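Local coordinates for gamma-glutamyltranspeptidase (Klebsiella pneumoniae subsp. pneumoniae, PDB 5HFT), which converts oxamate to oxalate in the uric acid degradation pathway and belongs to the gamma-glutamyltransferase family, at residues Ile67-Pro72 and Phe206-Leu211; Gly90-Ile95 and Thr270-Ala275; Trp134-Arg139 and Ala256-Pro261. All blocks are in the same frame, centred on the assembly; numbering follows the deposited sequence.

Interaction 1 of 3, residues Ile67-Pro72 and Phe206-Leu211; sequences IAVVYP and FRQPAL
V69 and L211 make the apolar half of this buried contact, methyl against methyl: CG2 of V69 lies 3.9 Å from CD2 of L211. The leucine reaches that far because its CG stands anti to the backbone N (chi1 -168°), which carries the isobutyl end across to the valine. The other half belongs to Q208. Its extended chain runs past V69 in the opposite sense and brings the carboxamide to the C-terminal end of helix 56-70, beside the P72 ring. As modelled, OE1 of Q208 sits 3.1 Å from V69 O; the amide has probably been placed turned over, and turned back it may hydrogen-bond to that carbonyl. A long side chain can span from the start of helix 209-221 to the end of helix 56-70, while the branched valine and leucine fill the apolar side.

Further out, Y71 N bonds to I67 O at 3.2 Å in the last turn of helix 56-70, and Y71 then leaves helical geometry, which swings P72 toward Q208. Q208 itself occupies the N-cap position of helix 209-221, and its backbone is tied to A162. W193 from helix 189-193 covers P72, F206 and Q208, and I166 backs V69. The result is helix-end packing: the C-terminal turn of one helix meets the N-terminal start of another within an alpha-helical part of the gamma-glutamyltransferase fold.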
ATOM      1  N   ILE A  67       4.432  -9.550  -4.773  1.00 35.71           N
ATOM      2  CA  ILE A  67       4.228  -8.280  -5.473  1.00 33.74           C
ATOM      3  C   ILE A  67       5.469  -7.395  -5.426  1.00 35.56           C
ATOM      4  O   ILE A  67       5.528  -6.377  -6.130  1.00 36.13           O
ATOM      5  CB  ILE A  67       2.981  -7.562  -4.898  1.00 30.49           C
ATOM      6  CG1 ILE A  67       2.480  -6.457  -5.818  1.00 31.97           C
ATOM      7  CG2 ILE A  67       3.250  -6.962  -3.524  1.00 32.06           C
ATOM      8  CD1 ILE A  67       1.657  -6.931  -6.944  1.00 31.94           C
ATOM      9  N   ALA A  68       6.446  -7.725  -4.576  1.00 36.87           N
ATOM     10  CA  ALA A  68       7.714  -7.003  -4.588  1.00 34.70           C
ATOM     11  C   ALA A  68       8.590  -7.470  -5.734  1.00 39.11           C
ATOM     12  O   ALA A  68       9.213  -6.659  -6.423  1.00 47.14           O
ATOM     13  CB  ALA A  68       8.445  -7.185  -3.262  1.00 33.20           C
ATOM     14  N   VAL A  69       8.609  -8.766  -5.995  1.00 39.18           N
ATOM     15  CA  VAL A  69       9.370  -9.259  -7.129  1.00 34.19           C
ATOM     16  C   VAL A  69       8.719  -8.820  -8.435  1.00 43.34           C
ATOM     17  O   VAL A  69       9.409  -8.374  -9.357  1.00 51.21           O
ATOM     18  CB  VAL A  69       9.481 -10.790  -7.047  1.00 35.89           C
ATOM     19  CG1 VAL A  69      10.123 -11.343  -8.282  1.00 35.08           C
ATOM     20  CG2 VAL A  69      10.241 -11.216  -5.793  1.00 34.29           C
ATOM     21  N   VAL A  70       7.382  -8.863  -8.509  1.00 43.40           N
ATOM     22  CA  VAL A  70       6.667  -8.748  -9.786  1.00 39.53           C
ATOM     23  C   VAL A  70       6.366  -7.304 -10.210  1.00 43.83           C
ATOM     24  O   VAL A  70       6.287  -7.029 -11.416  1.00 43.17           O
ATOM     25  CB  VAL A  70       5.377  -9.587  -9.732  1.00 44.43           C
ATOM     26  CG1 VAL A  70       4.699  -9.617 -11.090  1.00 45.90           C
ATOM     27  CG2 VAL A  70       5.694 -11.001  -9.302  1.00 40.43           C
ATOM     28  N   TYR A  71       6.174  -6.373  -9.261  1.00 39.33           N
ATOM     29  CA  TYR A  71       6.054  -4.941  -9.557  1.00 36.80           C
ATOM     30  C   TYR A  71       7.170  -4.119  -8.903  1.00 43.26           C
ATOM     31  O   TYR A  71       6.885  -3.169  -8.158  1.00 40.19           O
ATOM     32  CB  TYR A  71       4.700  -4.395  -9.110  1.00 38.57           C
ATOM     33  CG  TYR A  71       3.583  -4.502 -10.129  1.00 41.28           C
ATOM     34  CD1 TYR A  71       3.845  -4.802 -11.465  1.00 44.06           C
ATOM     35  CD2 TYR A  71       2.269  -4.296  -9.755  1.00 40.93           C
ATOM     36  CE1 TYR A  71       2.823  -4.909 -12.402  1.00 42.21           C
ATOM     37  CE2 TYR A  71       1.225  -4.405 -10.687  1.00 49.35           C
ATOM     38  CZ  TYR A  71       1.506  -4.707 -12.012  1.00 49.46           C
ATOM     39  OH  TYR A  71       0.470  -4.807 -12.936  1.00 46.11           O
ATOM     40  N   PRO A  72       8.447  -4.427  -9.186  1.00 39.98           N
ATOM     41  CA  PRO A  72       9.543  -3.787  -8.430  1.00 35.06           C
ATOM     42  C   PRO A  72       9.652  -2.278  -8.602  1.00 39.85           C
ATOM     43  O   PRO A  72      10.301  -1.620  -7.766  1.00 36.80           O
ATOM     44  CB  PRO A  72      10.799  -4.490  -8.971  1.00 40.30           C
ATOM     45  CG  PRO A  72      10.417  -4.982 -10.319  1.00 42.46           C
ATOM     46  CD  PRO A  72       8.963  -5.373 -10.195  1.00 38.63           C
ATOM     47  N   PHE A 206      12.267 -12.194 -16.775  1.00 38.54           N
ATOM     48  CA  PHE A 206      13.154 -11.237 -16.119  1.00 39.04           C
ATOM     49  C   PHE A 206      13.497 -11.791 -14.745  1.00 39.05           C
ATOM     50  O   PHE A 206      12.595 -12.132 -13.973  1.00 36.80           O
ATOM     51  CB  PHE A 206      12.496  -9.861 -16.000  1.00 34.05           C
ATOM     52  CG  PHE A 206      13.332  -8.831 -15.301  1.00 34.87           C
ATOM     53  CD1 PHE A 206      14.398  -8.229 -15.961  1.00 35.05           C
ATOM     54  CD2 PHE A 206      13.022  -8.413 -14.012  1.00 35.41           C
ATOM     55  CE1 PHE A 206      15.165  -7.264 -15.339  1.00 32.79           C
ATOM     56  CE2 PHE A 206      13.778  -7.453 -13.378  1.00 35.00           C
ATOM     57  CZ  PHE A 206      14.869  -6.869 -14.055  1.00 33.39           C
ATOM     58  N   ARG A 207      14.793 -11.926 -14.468  1.00 35.99           N
ATOM     59  CA  ARG A 207      15.306 -12.507 -13.236  1.00 32.73           C
ATOM     60  C   ARG A 207      15.773 -11.398 -12.311  1.00 29.88           C
ATOM     61  O   ARG A 207      15.857 -10.235 -12.691  1.00 32.84           O
ATOM     62  CB  ARG A 207      16.455 -13.498 -13.513  1.00 32.51           C
ATOM     63  CG  ARG A 207      15.988 -14.886 -13.942  1.00 39.72           C
ATOM     64  CD  ARG A 207      17.083 -15.732 -14.544  1.00 43.20           C
ATOM     65  NE  ARG A 207      16.743 -17.162 -14.540  1.00 51.21           N
ATOM     66  CZ  ARG A 207      16.242 -17.833 -15.584  1.00 55.11           C
ATOM     67  NH1 ARG A 207      15.990 -17.209 -16.733  1.00 57.88           N
ATOM     68  NH2 ARG A 207      15.979 -19.133 -15.479  1.00 51.77           N
ATOM     69  N   GLN A 208      15.940 -11.748 -11.053  1.00 35.02           N
ATOM     70  CA  GLN A 208      16.509 -10.845 -10.057  1.00 34.59           C
ATOM     71  C   GLN A 208      17.348 -11.729  -9.157  1.00 37.02           C
ATOM     72  O   GLN A 208      16.921 -12.122  -8.065  1.00 39.44           O
ATOM     73  CB  GLN A 208      15.441 -10.070  -9.278  1.00 30.97           C
ATOM     74  CG  GLN A 208      14.715  -8.980 -10.072  1.00 31.84           C
ATOM     75  CD  GLN A 208      13.650  -8.242  -9.243  1.00 39.72           C
ATOM     76  OE1 GLN A 208      12.480  -8.175  -9.618  1.00 38.44           O
ATOM     77  NE2 GLN A 208      14.071  -7.675  -8.119  1.00 43.53           N
ATOM     78  N   PRO A 209      18.540 -12.113  -9.613  1.00 35.85           N
ATOM     79  CA  PRO A 209      19.333 -13.069  -8.836  1.00 39.53           C
ATOM     80  C   PRO A 209      19.786 -12.488  -7.520  1.00 38.88           C
ATOM     81  O   PRO A 209      19.957 -13.238  -6.551  1.00 42.01           O
ATOM     82  CB  PRO A 209      20.527 -13.373  -9.754  1.00 31.00           C
ATOM     83  CG  PRO A 209      20.192 -12.750 -11.064  1.00 28.43           C
ATOM     84  CD  PRO A 209      19.268 -11.630 -10.788  1.00 33.12           C
ATOM     85  N   ALA A 210      19.981 -11.169  -7.465  1.00 38.43           N
ATOM     86  CA  ALA A 210      20.353 -10.522  -6.217  1.00 39.77           C
ATOM     87  C   ALA A 210      19.207 -10.574  -5.229  1.00 36.46           C
ATOM     88  O   ALA A 210      19.377 -11.054  -4.107  1.00 40.65           O
ATOM     89  CB  ALA A 210      20.783  -9.070  -6.461  1.00 37.62           C
ATOM     90  N   LEU A 211      18.006 -10.168  -5.663  1.00 41.60           N
ATOM     91  CA  LEU A 211      16.866 -10.126  -4.747  1.00 35.29           C
ATOM     92  C   LEU A 211      16.577 -11.491  -4.148  1.00 33.89           C
ATOM     93  O   LEU A 211      16.130 -11.576  -3.003  1.00 34.62           O
ATOM     94  CB  LEU A 211      15.622  -9.602  -5.453  1.00 28.74           C
ATOM     95  CG  LEU A 211      14.484  -9.262  -4.469  1.00 39.96           C
ATOM     96  CD1 LEU A 211      14.920  -8.237  -3.403  1.00 35.04           C
ATOM     97  CD2 LEU A 211      13.220  -8.773  -5.170  1.00 37.96           C
TER

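Interaction 2 of 3, residues Gly90-Ile95 and Thr270-Ala275; sequences GDPIAI and TLWNLA
P92 and W272 meet by a CH-pi interaction, the pyrrolidine riding on the indole. CG of P92 lies over one face of the W272 five-membered ring, 10° off the ring normal, and is 3.4 Å from W272 CE2; CD of the proline follows toward the six-membered half, 3.8 Å from W272 CZ2. The two side chains cross at about a right angle. Proline suits this place because it is a compact, rigid ring whose C-H bonds can point at a pi face, and tryptophan because it offers a broad pi surface. W272 carries its CG anti to the carbonyl carbon (chi1 -55°), which presents the indole face to P92. L84, V86 and T263 also touch the indole side chain, and P261 touches both W272 and P92.

The second kind of contact is plain apolar packing further along. A94 CB faces L274 CD1 at 4.0 Å, a small residue set against a long one. L274 CD1 also rests 3.6 Å from I95 O; the side chain of I95 turns to the other side, onto A137 and I140 of helix 130-144.

No hydrogen bond joins the segments, and P92 matches W272 while A94 matches L274. The backbone bonds instead run within each sheet: I93 and I95 pair with I85 and W83, and L271 with L264. Residues T270 to N273 also pair antiparallel with a strand of another protein chain, so that sheet continues across the interface. Two beta layers thus face each other through their side chains with a helix behind one of them, consistent with the alpha-beta-beta-alpha sandwich of the N-terminal nucleophile hydrolases, to which gamma-glutamyltransferases belong.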
ATOM      1  N   GLY A  90     -13.134  -8.217  17.182  1.00 42.82           N
ATOM      2  CA  GLY A  90     -12.646  -7.069  17.926  1.00 47.24           C
ATOM      3  C   GLY A  90     -12.575  -5.763  17.129  1.00 44.45           C
ATOM      4  O   GLY A  90     -13.142  -5.602  16.047  1.00 43.95           O
ATOM      5  N   ASP A  91     -11.861  -4.806  17.724  1.00 49.71           N
ATOM      6  CA  ASP A  91     -11.502  -3.537  17.093  1.00 50.65           C
ATOM      7  C   ASP A  91     -10.417  -3.707  16.028  1.00 41.75           C
ATOM      8  O   ASP A  91      -9.612  -4.639  16.096  1.00 41.80           O
ATOM      9  CB  ASP A  91     -10.985  -2.543  18.132  1.00 49.40           C
ATOM     10  CG  ASP A  91     -12.005  -1.493  18.502  1.00 53.86           C
ATOM     11  OD1 ASP A  91     -12.723  -1.012  17.589  1.00 55.32           O
ATOM     12  OD2 ASP A  91     -12.040  -1.107  19.694  1.00 59.61           O
ATOM     13  N   PRO A  92     -10.349  -2.789  15.058  1.00 33.30           N
ATOM     14  CA  PRO A  92      -9.313  -2.896  14.022  1.00 37.55           C
ATOM     15  C   PRO A  92      -7.931  -2.562  14.552  1.00 37.98           C
ATOM     16  O   PRO A  92      -7.765  -1.794  15.502  1.00 43.39           O
ATOM     17  CB  PRO A  92      -9.752  -1.872  12.969  1.00 38.32           C
ATOM     18  CG  PRO A  92     -10.555  -0.870  13.746  1.00 36.08           C
ATOM     19  CD  PRO A  92     -11.219  -1.617  14.853  1.00 36.06           C
ATOM     20  N   ILE A  93      -6.929  -3.158  13.926  1.00 36.30           N
ATOM     21  CA  ILE A  93      -5.535  -2.964  14.306  1.00 36.43           C
ATOM     22  C   ILE A  93      -4.789  -2.359  13.131  1.00 40.91           C
ATOM     23  O   ILE A  93      -4.832  -2.898  12.014  1.00 38.57           O
ATOM     24  CB  ILE A  93      -4.865  -4.276  14.743  1.00 39.18           C
ATOM     25  CG1 ILE A  93      -5.673  -4.952  15.856  1.00 39.66           C
ATOM     26  CG2 ILE A  93      -3.429  -4.021  15.156  1.00 39.72           C
ATOM     27  CD1 ILE A  93      -5.312  -6.416  16.032  1.00 41.04           C
ATOM     28  N   ALA A  94      -4.097  -1.251  13.390  1.00 40.87           N
ATOM     29  CA  ALA A  94      -3.344  -0.526  12.382  1.00 33.56           C
ATOM     30  C   ALA A  94      -1.844  -0.714  12.583  1.00 37.93           C
ATOM     31  O   ALA A  94      -1.363  -0.856  13.708  1.00 40.86           O
ATOM     32  CB  ALA A  94      -3.699   0.957  12.407  1.00 38.09           C
ATOM     33  N   ILE A  95      -1.113  -0.756  11.472  1.00 41.01           N
ATOM     34  CA  ILE A  95       0.334  -0.918  11.471  1.00 34.73           C
ATOM     35  C   ILE A  95       0.899   0.155  10.555  1.00 37.26           C
ATOM     36  O   ILE A  95       0.685   0.111   9.339  1.00 38.52           O
ATOM     37  CB  ILE A  95       0.770  -2.305  10.997  1.00 30.90           C
ATOM     38  CG1 ILE A  95       0.106  -3.408  11.810  1.00 32.30           C
ATOM     39  CG2 ILE A  95       2.278  -2.417  11.103  1.00 35.98           C
ATOM     40  CD1 ILE A  95       0.623  -4.780  11.449  1.00 32.62           C
ATOM     41  N   THR A 270     -19.474   1.483  11.014  1.00 43.77           N
ATOM     42  CA  THR A 270     -18.164   2.041  11.312  1.00 43.24           C
ATOM     43  C   THR A 270     -17.228   1.826  10.129  1.00 41.39           C
ATOM     44  O   THR A 270     -17.271   0.777   9.476  1.00 43.63           O
ATOM     45  CB  THR A 270     -17.573   1.380  12.572  1.00 47.63           C
ATOM     46  OG1 THR A 270     -18.559   1.355  13.614  1.00 47.55           O
ATOM     47  CG2 THR A 270     -16.328   2.111  13.054  1.00 44.94           C
ATOM     48  N   LEU A 271     -16.373   2.821   9.864  1.00 38.87           N
ATOM     49  CA  LEU A 271     -15.422   2.809   8.759  1.00 37.96           C
ATOM     50  C   LEU A 271     -14.099   3.373   9.257  1.00 40.99           C
ATOM     51  O   LEU A 271     -14.071   4.392   9.947  1.00 42.87           O
ATOM     52  CB  LEU A 271     -15.925   3.640   7.559  1.00 39.54           C
ATOM     53  CG  LEU A 271     -14.951   4.074   6.430  1.00 41.67           C
ATOM     54  CD1 LEU A 271     -14.192   2.915   5.831  1.00 38.28           C
ATOM     55  CD2 LEU A 271     -15.629   4.846   5.320  1.00 37.67           C
ATOM     56  N   TRP A 272     -12.998   2.731   8.886  1.00 43.72           N
ATOM     57  CA  TRP A 272     -11.692   3.115   9.394  1.00 40.96           C
ATOM     58  C   TRP A 272     -10.759   3.489   8.248  1.00 41.90           C
ATOM     59  O   TRP A 272     -10.845   2.931   7.150  1.00 40.45           O
ATOM     60  CB  TRP A 272     -11.087   1.985  10.203  1.00 37.61           C
ATOM     61  CG  TRP A 272     -11.980   1.532  11.302  1.00 42.48           C
ATOM     62  CD1 TRP A 272     -12.204   2.161  12.492  1.00 43.40           C
ATOM     63  CD2 TRP A 272     -12.780   0.339  11.321  1.00 44.36           C
ATOM     64  NE1 TRP A 272     -13.083   1.434  13.255  1.00 48.13           N
ATOM     65  CE2 TRP A 272     -13.456   0.312  12.558  1.00 45.08           C
ATOM     66  CE3 TRP A 272     -12.987  -0.705  10.416  1.00 37.98           C
ATOM     67  CZ2 TRP A 272     -14.322  -0.726  12.913  1.00 39.79           C
ATOM     68  CZ3 TRP A 272     -13.845  -1.726  10.770  1.00 42.20           C
ATOM     69  CH2 TRP A 272     -14.503  -1.730  12.006  1.00 39.42           C
ATOM     70  N   ASN A 273      -9.887   4.467   8.513  1.00 37.94           N
ATOM     71  CA  ASN A 273      -8.788   4.855   7.634  1.00 36.76           C
ATOM     72  C   ASN A 273      -7.541   4.986   8.488  1.00 40.21           C
ATOM     73  O   ASN A 273      -7.601   5.531   9.591  1.00 44.72           O
ATOM     74  CB  ASN A 273      -9.034   6.197   6.923  1.00 36.45           C
ATOM     75  CG  ASN A 273     -10.095   6.117   5.837  1.00 41.10           C
ATOM     76  OD1 ASN A 273     -10.337   7.089   5.114  1.00 44.71           O
ATOM     77  ND2 ASN A 273     -10.738   4.966   5.722  1.00 39.18           N
ATOM     78  N   LEU A 274      -6.405   4.532   7.984  1.00 36.74           N
ATOM     79  CA  LEU A 274      -5.137   4.820   8.634  1.00 35.51           C
ATOM     80  C   LEU A 274      -4.667   6.165   8.102  1.00 39.88           C
ATOM     81  O   LEU A 274      -4.363   6.295   6.914  1.00 44.03           O
ATOM     82  CB  LEU A 274      -4.112   3.716   8.381  1.00 37.39           C
ATOM     83  CG  LEU A 274      -2.791   3.708   9.187  1.00 40.30           C
ATOM     84  CD1 LEU A 274      -2.131   2.354   9.055  1.00 39.32           C
ATOM     85  CD2 LEU A 274      -1.800   4.800   8.794  1.00 30.99           C
ATOM     86  N   ALA A 275      -4.668   7.168   8.964  1.00 37.58           N
ATOM     87  CA  ALA A 275      -4.190   8.508   8.657  1.00 44.29           C
ATOM     88  C   ALA A 275      -4.122   9.358   9.931  1.00 51.56           C
ATOM     89  O   ALA A 275      -4.961   9.212  10.834  1.00 45.19           O
ATOM     90  CB  ALA A 275      -5.086   9.169   7.603  1.00 43.09           C
TER

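Interaction 3 of 3, residues Trp134-Arg139 and Ala256-Pro261; sequences WVEALR and ARRPGP
E136 of helix 130-144 holds the irregular connection 256-261 by a salt bridge to R258 and by packing on A256. The helix probably belongs to an outer layer of the family's alpha-beta-beta-alpha sandwich, and here it meets the loop leading into strand 262-266.

The closely packed part is apolar. E136 CB lies 4.2 Å from A256 CB, and the small alanine lets the loop come close, the two CA atoms being 6.7 Å apart. Both side chains rest on I95 of strand 93-97, so one isoleucine serves helix and loop together. On the helix's other flanks W134 and A137 pack against W83 and helix 56-70.

Toward solvent the contact opens out and becomes polar, which suits long charged residues. R258 is exposed, and E136 partly so. With its CG anti to the backbone N (chi1 166°), the glutamate heads toward the loop and then bends about its CB-CG bond, while the arginine folds back at two of its torsions to meet it. The CD methylene of R258 passes alongside, 3.7 Å from E136 CD, the carboxylate carbon.

The carboxylate and guanidinium planes stand 71° apart, far from the coplanar setting of a two-bond pair. A single bond is found: OE2 of E136 takes NH1 of R258 at the guanidinium edge, at a modelled 2.3 Å that is doubtfully short.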
ATOM      1  N   TRP A 134       5.690  -6.638   8.085  1.00 39.10           N
ATOM      2  CA  TRP A 134       5.483  -8.079   8.026  1.00 40.47           C
ATOM      3  C   TRP A 134       5.787  -8.727   9.371  1.00 38.53           C
ATOM      4  O   TRP A 134       5.016  -9.565   9.844  1.00 43.54           O
ATOM      5  CB  TRP A 134       6.345  -8.717   6.935  1.00 37.52           C
ATOM      6  CG  TRP A 134       6.305  -8.061   5.581  1.00 33.07           C
ATOM      7  CD1 TRP A 134       5.486  -7.043   5.159  1.00 34.71           C
ATOM      8  CD2 TRP A 134       7.187  -8.336   4.502  1.00 29.73           C
ATOM      9  NE1 TRP A 134       5.790  -6.694   3.862  1.00 30.89           N
ATOM     10  CE2 TRP A 134       6.836  -7.476   3.439  1.00 33.58           C
ATOM     11  CE3 TRP A 134       8.242  -9.232   4.324  1.00 29.88           C
ATOM     12  CZ2 TRP A 134       7.504  -7.498   2.220  1.00 32.26           C
ATOM     13  CZ3 TRP A 134       8.891  -9.258   3.110  1.00 30.42           C
ATOM     14  CH2 TRP A 134       8.525  -8.397   2.080  1.00 27.36           C
ATOM     15  N   VAL A 135       6.888  -8.329  10.021  1.00 44.60           N
ATOM     16  CA  VAL A 135       7.264  -8.988  11.272  1.00 43.21           C
ATOM     17  C   VAL A 135       6.217  -8.716  12.341  1.00 39.43           C
ATOM     18  O   VAL A 135       5.867  -9.616  13.113  1.00 40.88           O
ATOM     19  CB  VAL A 135       8.685  -8.583  11.739  1.00 41.34           C
ATOM     20  CG1 VAL A 135       8.795  -7.122  12.053  1.00 40.17           C
ATOM     21  CG2 VAL A 135       9.079  -9.361  12.981  1.00 36.67           C
ATOM     22  N   GLU A 136       5.668  -7.493  12.375  1.00 42.36           N
ATOM     23  CA  GLU A 136       4.658  -7.146  13.378  1.00 48.58           C
ATOM     24  C   GLU A 136       3.320  -7.837  13.104  1.00 42.34           C
ATOM     25  O   GLU A 136       2.697  -8.397  14.015  1.00 43.13           O
ATOM     26  CB  GLU A 136       4.469  -5.629  13.441  1.00 43.54           C
ATOM     27  CG  GLU A 136       3.200  -5.231  14.202  1.00 45.53           C
ATOM     28  CD  GLU A 136       3.458  -4.925  15.661  1.00 45.56           C
ATOM     29  OE1 GLU A 136       4.641  -4.708  16.006  1.00 54.60           O
ATOM     30  OE2 GLU A 136       2.489  -4.884  16.455  1.00 40.94           O
ATOM     31  N   ALA A 137       2.842  -7.773  11.862  1.00 39.54           N
ATOM     32  CA  ALA A 137       1.584  -8.432  11.525  1.00 38.59           C
ATOM     33  C   ALA A 137       1.646  -9.925  11.830  1.00 38.17           C
ATOM     34  O   ALA A 137       0.645 -10.527  12.244  1.00 37.17           O
ATOM     35  CB  ALA A 137       1.246  -8.200  10.052  1.00 34.19           C
ATOM     36  N   LEU A 138       2.805 -10.543  11.611  1.00 35.81           N
ATOM     37  CA  LEU A 138       2.909 -11.977  11.847  1.00 36.66           C
ATOM     38  C   LEU A 138       2.797 -12.305  13.326  1.00 33.47           C
ATOM     39  O   LEU A 138       2.137 -13.281  13.700  1.00 40.68           O
ATOM     40  CB  LEU A 138       4.218 -12.519  11.283  1.00 36.87           C
ATOM     41  CG  LEU A 138       4.286 -12.670   9.769  1.00 38.77           C
ATOM     42  CD1 LEU A 138       5.720 -13.005   9.351  1.00 37.92           C
ATOM     43  CD2 LEU A 138       3.275 -13.708   9.269  1.00 31.05           C
ATOM     44  N   ARG A 139       3.451 -11.517  14.178  1.00 35.60           N
ATOM     45  CA  ARG A 139       3.288 -11.681  15.619  1.00 38.05           C
ATOM     46  C   ARG A 139       1.835 -11.461  16.016  1.00 40.09           C
ATOM     47  O   ARG A 139       1.332 -12.109  16.942  1.00 42.58           O
ATOM     48  CB  ARG A 139       4.217 -10.723  16.377  1.00 40.12           C
ATOM     49  N   ALA A 256       7.867  -1.176  13.490  1.00 39.94           N
ATOM     50  CA  ALA A 256       6.587  -0.700  12.979  1.00 42.09           C
ATOM     51  C   ALA A 256       5.782  -0.104  14.130  1.00 39.71           C
ATOM     52  O   ALA A 256       5.717  -0.678  15.222  1.00 36.63           O
ATOM     53  CB  ALA A 256       5.803  -1.833  12.316  1.00 39.12           C
ATOM     54  N   ARG A 257       5.150   1.037  13.866  1.00 37.13           N
ATOM     55  CA  ARG A 257       4.281   1.709  14.817  1.00 33.30           C
ATOM     56  C   ARG A 257       2.893   1.078  14.813  1.00 36.98           C
ATOM     57  O   ARG A 257       2.538   0.305  13.922  1.00 41.42           O
ATOM     58  CB  ARG A 257       4.174   3.189  14.472  1.00 34.02           C
ATOM     59  CG  ARG A 257       5.481   3.931  14.577  1.00 38.08           C
ATOM     60  CD  ARG A 257       5.553   5.095  13.605  1.00 40.28           C
ATOM     61  NE  ARG A 257       6.943   5.375  13.266  1.00 43.97           N
ATOM     62  CZ  ARG A 257       7.359   5.781  12.069  1.00 52.63           C
ATOM     63  NH1 ARG A 257       6.483   5.951  11.083  1.00 54.57           N
ATOM     64  NH2 ARG A 257       8.652   6.013  11.848  1.00 51.91           N
ATOM     65  N   ARG A 258       2.116   1.364  15.853  1.00 36.93           N
ATOM     66  CA  ARG A 258       0.740   0.879  15.944  1.00 30.75           C
ATOM     67  C   ARG A 258      -0.192   1.994  16.375  1.00 30.70           C
ATOM     68  O   ARG A 258      -0.713   1.977  17.491  1.00 35.71           O
ATOM     69  CB  ARG A 258       0.629  -0.307  16.898  1.00 27.98           C
ATOM     70  CG  ARG A 258       1.495  -1.472  16.481  1.00 37.37           C
ATOM     71  CD  ARG A 258       0.659  -2.497  15.774  1.00 34.15           C
ATOM     72  NE  ARG A 258      -0.508  -2.796  16.582  1.00 31.60           N
ATOM     73  CZ  ARG A 258      -0.609  -3.855  17.368  1.00 34.22           C
ATOM     74  NH1 ARG A 258       0.396  -4.727  17.448  1.00 27.86           N
ATOM     75  NH2 ARG A 258      -1.716  -4.026  18.082  1.00 39.35           N
ATOM     76  N   PRO A 259      -0.447   2.964  15.505  1.00 30.94           N
ATOM     77  CA  PRO A 259      -1.388   4.025  15.845  1.00 31.97           C
ATOM     78  C   PRO A 259      -2.802   3.490  15.805  1.00 41.65           C
ATOM     79  O   PRO A 259      -3.075   2.384  15.329  1.00 47.38           O
ATOM     80  CB  PRO A 259      -1.184   5.063  14.745  1.00 33.62           C
ATOM     81  CG  PRO A 259      -0.761   4.279  13.597  1.00 34.36           C
ATOM     82  CD  PRO A 259       0.090   3.147  14.147  1.00 39.24           C
ATOM     83  N   GLY A 260      -3.712   4.320  16.289  1.00 40.38           N
ATOM     84  CA  GLY A 260      -5.117   4.034  16.232  1.00 37.01           C
ATOM     85  C   GLY A 260      -5.687   4.479  14.903  1.00 44.63           C
ATOM     86  O   GLY A 260      -5.293   5.511  14.351  1.00 47.89           O
ATOM     87  N   PRO A 261      -6.571   3.670  14.324  1.00 40.70           N
ATOM     88  CA  PRO A 261      -7.211   4.069  13.075  1.00 35.94           C
ATOM     89  C   PRO A 261      -8.101   5.262  13.322  1.00 40.47           C
ATOM     90  O   PRO A 261      -8.725   5.358  14.377  1.00 43.69           O
ATOM     91  CB  PRO A 261      -8.043   2.841  12.709  1.00 41.62           C
ATOM     92  CG  PRO A 261      -8.298   2.183  14.009  1.00 36.62           C
ATOM     93  CD  PRO A 261      -7.096   2.396  14.837  1.00 36.57           C
TER

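Overall arrangement
The segments come in the order 67-72, 90-95, 134-139, 206-211, 256-261, 270-275, so interaction 1 crosses both of the others along the chain, while interaction 3 falls between the two segments of interaction 2. Interactions 2 and 3 are neighbours, with centres 12 Å apart, and A94 touches the P259 backbone. The centre of interaction 1 stands apart, 31 Å from that of interaction 2 and 25 Å from that of interaction 3, although its nearest atoms come within about 5 Å of interaction 3. Helix 56-70 packs on helix 130-144. Interactions 2 and 3 thus lie on either face of strand 93-97, and interaction 1 at the C-terminal end of helix 56-70.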